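Local coordinates for protein octaprenyl Pyrophosphate Synthase (Helicobacter pylori, PDB 3TC1) that probably catalyses the chain elongation of a prenyl diphosphate with isopentenyl diphosphate units to give the C40 octaprenyl diphosphate, as a magnesium-dependent polyprenyl synthetase, at residues 268-271 / 272-275; 278-281 / 282-286. All blocks are in the same frame, centred on the assembly; numbering follows the deposited sequence.

Interaction 1 (268-271 / 272-275); sequences IIEE and TLKT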
loop_
_atom_site.group_PDB
_atom_site.type_symbol
_atom_site.label_atom_id
_atom_site.label_comp_id
_atom_site.label_asym_id
_atom_site.label_seq_id
_atom_site.Cartn_x
_atom_site.Cartn_y
_atom_site.Cartn_z
ATOM N N ILE B 268 4.795 0.463 -38.195
ATOM C CA ILE B 268 4.268 0.212 -36.859
ATOM C C ILE B 268 3.820 1.477 -36.136
ATOM O O ILE B 268 2.857 1.451 -35.371
ATOM C CB ILE B 268 5.323 -0.525 -36.000
ATOM C CG1 ILE B 268 5.732 -1.825 -36.698
ATOM C CG2 ILE B 268 4.772 -0.817 -34.609
ATOM C CD1 ILE B 268 4.558 -2.787 -36.990
ATOM N N ILE B 269 4.507 2.591 -36.376
ATOM C CA ILE B 269 4.143 3.825 -35.697
ATOM C C ILE B 269 2.718 4.244 -36.050
ATOM O O ILE B 269 1.912 4.542 -35.164
ATOM C CB ILE B 269 5.116 4.980 -36.041
ATOM C CG1 ILE B 269 6.561 4.560 -35.757
ATOM C CG2 ILE B 269 4.742 6.228 -35.247
ATOM C CD1 ILE B 269 6.834 4.144 -34.331
ATOM N N GLU B 270 2.399 4.261 -37.340
ATOM C CA GLU B 270 1.056 4.647 -37.754
ATOM C C GLU B 270 0.035 3.605 -37.304
ATOM O O GLU B 270 -1.076 3.951 -36.916
ATOM C CB GLU B 270 0.978 4.830 -39.276
ATOM C CG GLU B 270 -0.446 5.008 -39.817
ATOM C CD GLU B 270 -1.064 6.364 -39.496
ATOM O OE1 GLU B 270 -1.032 6.786 -38.319
ATOM O OE2 GLU B 270 -1.596 7.003 -40.431
ATOM N N GLU B 271 0.412 2.331 -37.346
ATOM C CA GLU B 271 -0.503 1.272 -36.939
ATOM C C GLU B 271 -0.847 1.402 -35.454
ATOM O O GLU B 271 -1.999 1.208 -35.054
ATOM C CB GLU B 271 0.105 -0.111 -37.232
ATOM C CG GLU B 271 -0.821 -1.281 -36.894
ATOM C CD GLU B 271 -0.258 -2.638 -37.301
ATOM O OE1 GLU B 271 0.980 -2.790 -37.350
ATOM O OE2 GLU B 271 -1.060 -3.564 -37.553
ATOM N N THR B 272 0.149 1.747 -34.645
ATOM C CA THR B 272 -0.049 1.914 -33.209
ATOM C C THR B 272 -0.935 3.129 -32.957
ATOM O O THR B 272 -1.878 3.083 -32.156
ATOM C CB THR B 272 1.306 2.117 -32.480
ATOM O OG1 THR B 272 2.130 0.958 -32.660
ATOM C CG2 THR B 272 1.089 2.339 -30.984
ATOM N N LEU B 273 -0.627 4.216 -33.652
ATOM C CA LEU B 273 -1.378 5.452 -33.508
ATOM C C LEU B 273 -2.856 5.257 -33.828
ATOM O O LEU B 273 -3.722 5.760 -33.112
ATOM C CB LEU B 273 -0.773 6.532 -34.413
ATOM C CG LEU B 273 -1.413 7.920 -34.388
ATOM C CD1 LEU B 273 -1.479 8.440 -32.957
ATOM C CD2 LEU B 273 -0.597 8.863 -35.268
ATOM N N LYS B 274 -3.144 4.527 -34.902
ATOM C CA LYS B 274 -4.526 4.271 -35.295
ATOM C C LYS B 274 -5.283 3.464 -34.239
ATOM O O LYS B 274 -6.484 3.651 -34.047
ATOM C CB LYS B 274 -4.574 3.536 -36.636
ATOM C CG LYS B 274 -4.135 4.385 -37.820
ATOM C CD LYS B 274 -4.312 3.632 -39.129
ATOM C CE LYS B 274 -3.878 4.471 -40.322
ATOM N NZ LYS B 274 -4.711 5.697 -40.473
ATOM N N THR B 275 -4.589 2.566 -33.552
ATOM C CA THR B 275 -5.246 1.767 -32.521
ATOM C C THR B 275 -5.724 2.707 -31.415
ATOM O O THR B 275 -6.823 2.547 -30.887
ATOM C CB THR B 275 -4.279 0.712 -31.939
ATOM O OG1 THR B 275 -3.734 -0.069 -33.009
ATOM C CG2 THR B 275 -5.008 -0.209 -30.971
#

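Interaction 2 (278-281 / 282-286); sequences VYSK and KALEA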
loop_
_atom_site.group_PDB
_atom_site.type_symbol
_atom_site.label_atom_id
_atom_site.label_comp_id
_atom_site.label_asym_id
_atom_site.label_seq_id
_atom_site.Cartn_x
_atom_site.Cartn_y
_atom_site.Cartn_z
ATOM N N VAL B 278 -8.852 4.903 -32.278
ATOM C CA VAL B 278 -10.135 4.221 -32.146
ATOM C C VAL B 278 -10.698 4.558 -30.769
ATOM O O VAL B 278 -11.857 4.942 -30.632
ATOM C CB VAL B 278 -9.986 2.684 -32.257
ATOM C CG1 VAL B 278 -11.310 2.008 -31.925
ATOM C CG2 VAL B 278 -9.542 2.302 -33.663
ATOM N N TYR B 279 -9.861 4.422 -29.748
ATOM C CA TYR B 279 -10.284 4.726 -28.387
ATOM C C TYR B 279 -10.592 6.205 -28.209
ATOM O O TYR B 279 -11.537 6.569 -27.515
ATOM C CB TYR B 279 -9.201 4.300 -27.400
ATOM C CG TYR B 279 -9.081 2.805 -27.280
ATOM C CD1 TYR B 279 -10.111 2.052 -26.715
ATOM C CD2 TYR B 279 -7.947 2.139 -27.736
ATOM C CE1 TYR B 279 -10.012 0.669 -26.606
ATOM C CE2 TYR B 279 -7.838 0.751 -27.635
ATOM C CZ TYR B 279 -8.877 0.025 -27.068
ATOM O OH TYR B 279 -8.789 -1.342 -26.970
ATOM N N SER B 280 -9.791 7.059 -28.831
ATOM C CA SER B 280 -10.002 8.496 -28.730
ATOM C C SER B 280 -11.373 8.848 -29.300
ATOM O O SER B 280 -12.100 9.670 -28.734
ATOM C CB SER B 280 -8.909 9.247 -29.493
ATOM O OG SER B 280 -9.116 10.648 -29.424
ATOM N N LYS B 281 -11.715 8.224 -30.424
ATOM C CA LYS B 281 -13.001 8.456 -31.073
ATOM C C LYS B 281 -14.131 7.986 -30.163
ATOM O O LYS B 281 -15.143 8.673 -30.019
ATOM C CB LYS B 281 -13.073 7.716 -32.414
ATOM C CG LYS B 281 -12.110 8.238 -33.470
ATOM C CD LYS B 281 -12.310 7.526 -34.801
ATOM C CE LYS B 281 -11.285 7.973 -35.838
ATOM N NZ LYS B 281 -11.393 9.419 -36.161
ATOM N N LYS B 282 -13.951 6.822 -29.547
ATOM C CA LYS B 282 -14.960 6.282 -28.640
ATOM C C LYS B 282 -15.175 7.235 -27.465
ATOM O O LYS B 282 -16.309 7.462 -27.045
ATOM C CB LYS B 282 -14.544 4.889 -28.141
ATOM C CG LYS B 282 -14.624 3.806 -29.218
ATOM C CD LYS B 282 -14.067 2.455 -28.757
ATOM C CE LYS B 282 -14.954 1.784 -27.707
ATOM N NZ LYS B 282 -14.379 0.484 -27.240
ATOM N N ALA B 283 -14.091 7.813 -26.949
ATOM C CA ALA B 283 -14.204 8.747 -25.831
ATOM C C ALA B 283 -15.075 9.943 -26.222
ATOM O O ALA B 283 -16.032 10.291 -25.525
ATOM C CB ALA B 283 -12.819 9.228 -25.407
ATOM N N LEU B 284 -14.735 10.572 -27.341
ATOM C CA LEU B 284 -15.482 11.723 -27.828
ATOM C C LEU B 284 -16.935 11.332 -28.077
ATOM O O LEU B 284 -17.854 12.106 -27.808
ATOM C CB LEU B 284 -14.842 12.245 -29.116
ATOM C CG LEU B 284 -13.437 12.831 -28.948
ATOM C CD1 LEU B 284 -12.791 13.057 -30.303
ATOM C CD2 LEU B 284 -13.528 14.138 -28.172
ATOM N N GLU B 285 -17.128 10.123 -28.590
ATOM C CA GLU B 285 -18.458 9.598 -28.874
ATOM C C GLU B 285 -19.295 9.571 -27.595
ATOM O O GLU B 285 -20.425 10.060 -27.565
ATOM C CB GLU B 285 -18.342 8.180 -29.442
ATOM C CG GLU B 285 -19.660 7.550 -29.855
ATOM C CD GLU B 285 -20.258 8.204 -31.083
ATOM O OE1 GLU B 285 -20.550 9.417 -31.035
ATOM O OE2 GLU B 285 -20.438 7.503 -32.102
ATOM N N ALA B 286 -18.720 9.005 -26.538
ATOM C CA ALA B 286 -19.386 8.886 -25.246
ATOM C C ALA B 286 -19.952 10.202 -24.723
ATOM O O ALA B 286 -21.058 10.234 -24.188
ATOM C CB ALA B 286 -18.421 8.287 -24.217
#

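Interaction 1 (268-271 / 272-275)
Thr272 gives two hydrogen bonds to the carbonyl of Ile268, four residues back, at the start of helix 268-286. Its backbone N lies 2.8 Å from Ile268 O, and its OG1 is also 2.8 Å from Ile268 O, arriving from the other face of the carbonyl plane and 37° out of it. With chi1 at -62°, OG1 stands beside its own backbone N, which carries the hydroxyl back over the preceding turn and satisfies it inside a buried side chain. Thr275 repeats the pattern on Glu271 O: OG1 donates at 3.0 Å, and the longer backbone bond from Thr275 N to Glu271 O measures 3.3 Å. Between these two acceptors, each with two donors, Ile269 O and Glu270 O take the amides of Leu273 and Lys274. On the exposed side, Glu270 bends at chi2 (73°), and the chain of Lys274 crosses it, CE packing 3.5 Å from Glu270 CG. They form a salt bridge whose hydrogen bond is weak, Lys274 NZ lying 3.4 Å from Glu270 OE2. Glu270 OE1 instead lies beside a methyl of Leu273, 3.7 Å from CD2. The carboxylate of Glu271 forms a salt bridge with Lys235. In this all-helical fold, Ile269, Thr272 and Leu273 rest on helix 182-205, while Ile268, Glu271 and Thr272 meet helix 227-233, placing buried Thr272 against both neighbours.

Interaction 2 (278-281 / 282-286)
Val278 and Lys282 meet one turn apart near the C-terminal end of helix 268-286, in a contact whose hydrogen bonds are all between backbone atoms. Four successive i to i+4 bonds join the segments, from the amides of Lys282, Ala283, Leu284 and Glu285 to the carbonyls of Val278, Tyr279, Ser280 and Lys281. The one from Leu284 N to Ser280 O is nearly straight, with an N-H angle of 172°. Van der Waals contacts follow, mostly of side-chain carbons with backbone carbonyls. The methylenes of Lys282 run back along the previous turn, CG 3.3 Å from Val278 O; carbon meets carbon where Lys282 CD lies 4.2 Å from Val278 CG1. Leu284 CG comes within 3.4 Å of Ser280 O, and Ala283 CB likewise lies 3.4 Å from Ser280 O. Separately, the bend of Lys282 at chi3 (70°) carries NZ toward Tyr279, where it stands obliquely 4.4 Å from ring atom CE1. Polar ends find partners beyond the two segments: Ser280 OG is hydrogen-bonded to Ala299 O, and the poorly ordered Glu285 forms a salt bridge with Lys288. The chemistry implies an ordinary helix end of the all-helical polyprenyl synthetase fold, held by its main chain: Tyr279 and Lys282 touch helix 182-205, Ser280 and Leu284 reach helix 293-301, and Val278, Lys281, Lys282 and Glu285 are exposed.

Overall arrangement
Both contacts belong to helix 268-286: interaction 1 occupies its first two turns and interaction 2 its last ones, with their centres about 16 Å apart and no direct touch between them. Helix 182-205 is touched by both, through Ile198, Ile199, Leu202 and Ile205 at 268-275 and through Asp187, Asn191 and Met194 at 278-286. Their other neighbours differ, helix 227-233 for interaction 1 and helix 293-301 for interaction 2. In interaction 1 the side chain of Thr272 is about 12 Å from the bound magnesium ion, too far to coordinate it. Both contacts are structural packing of the penultimate helix of the chain.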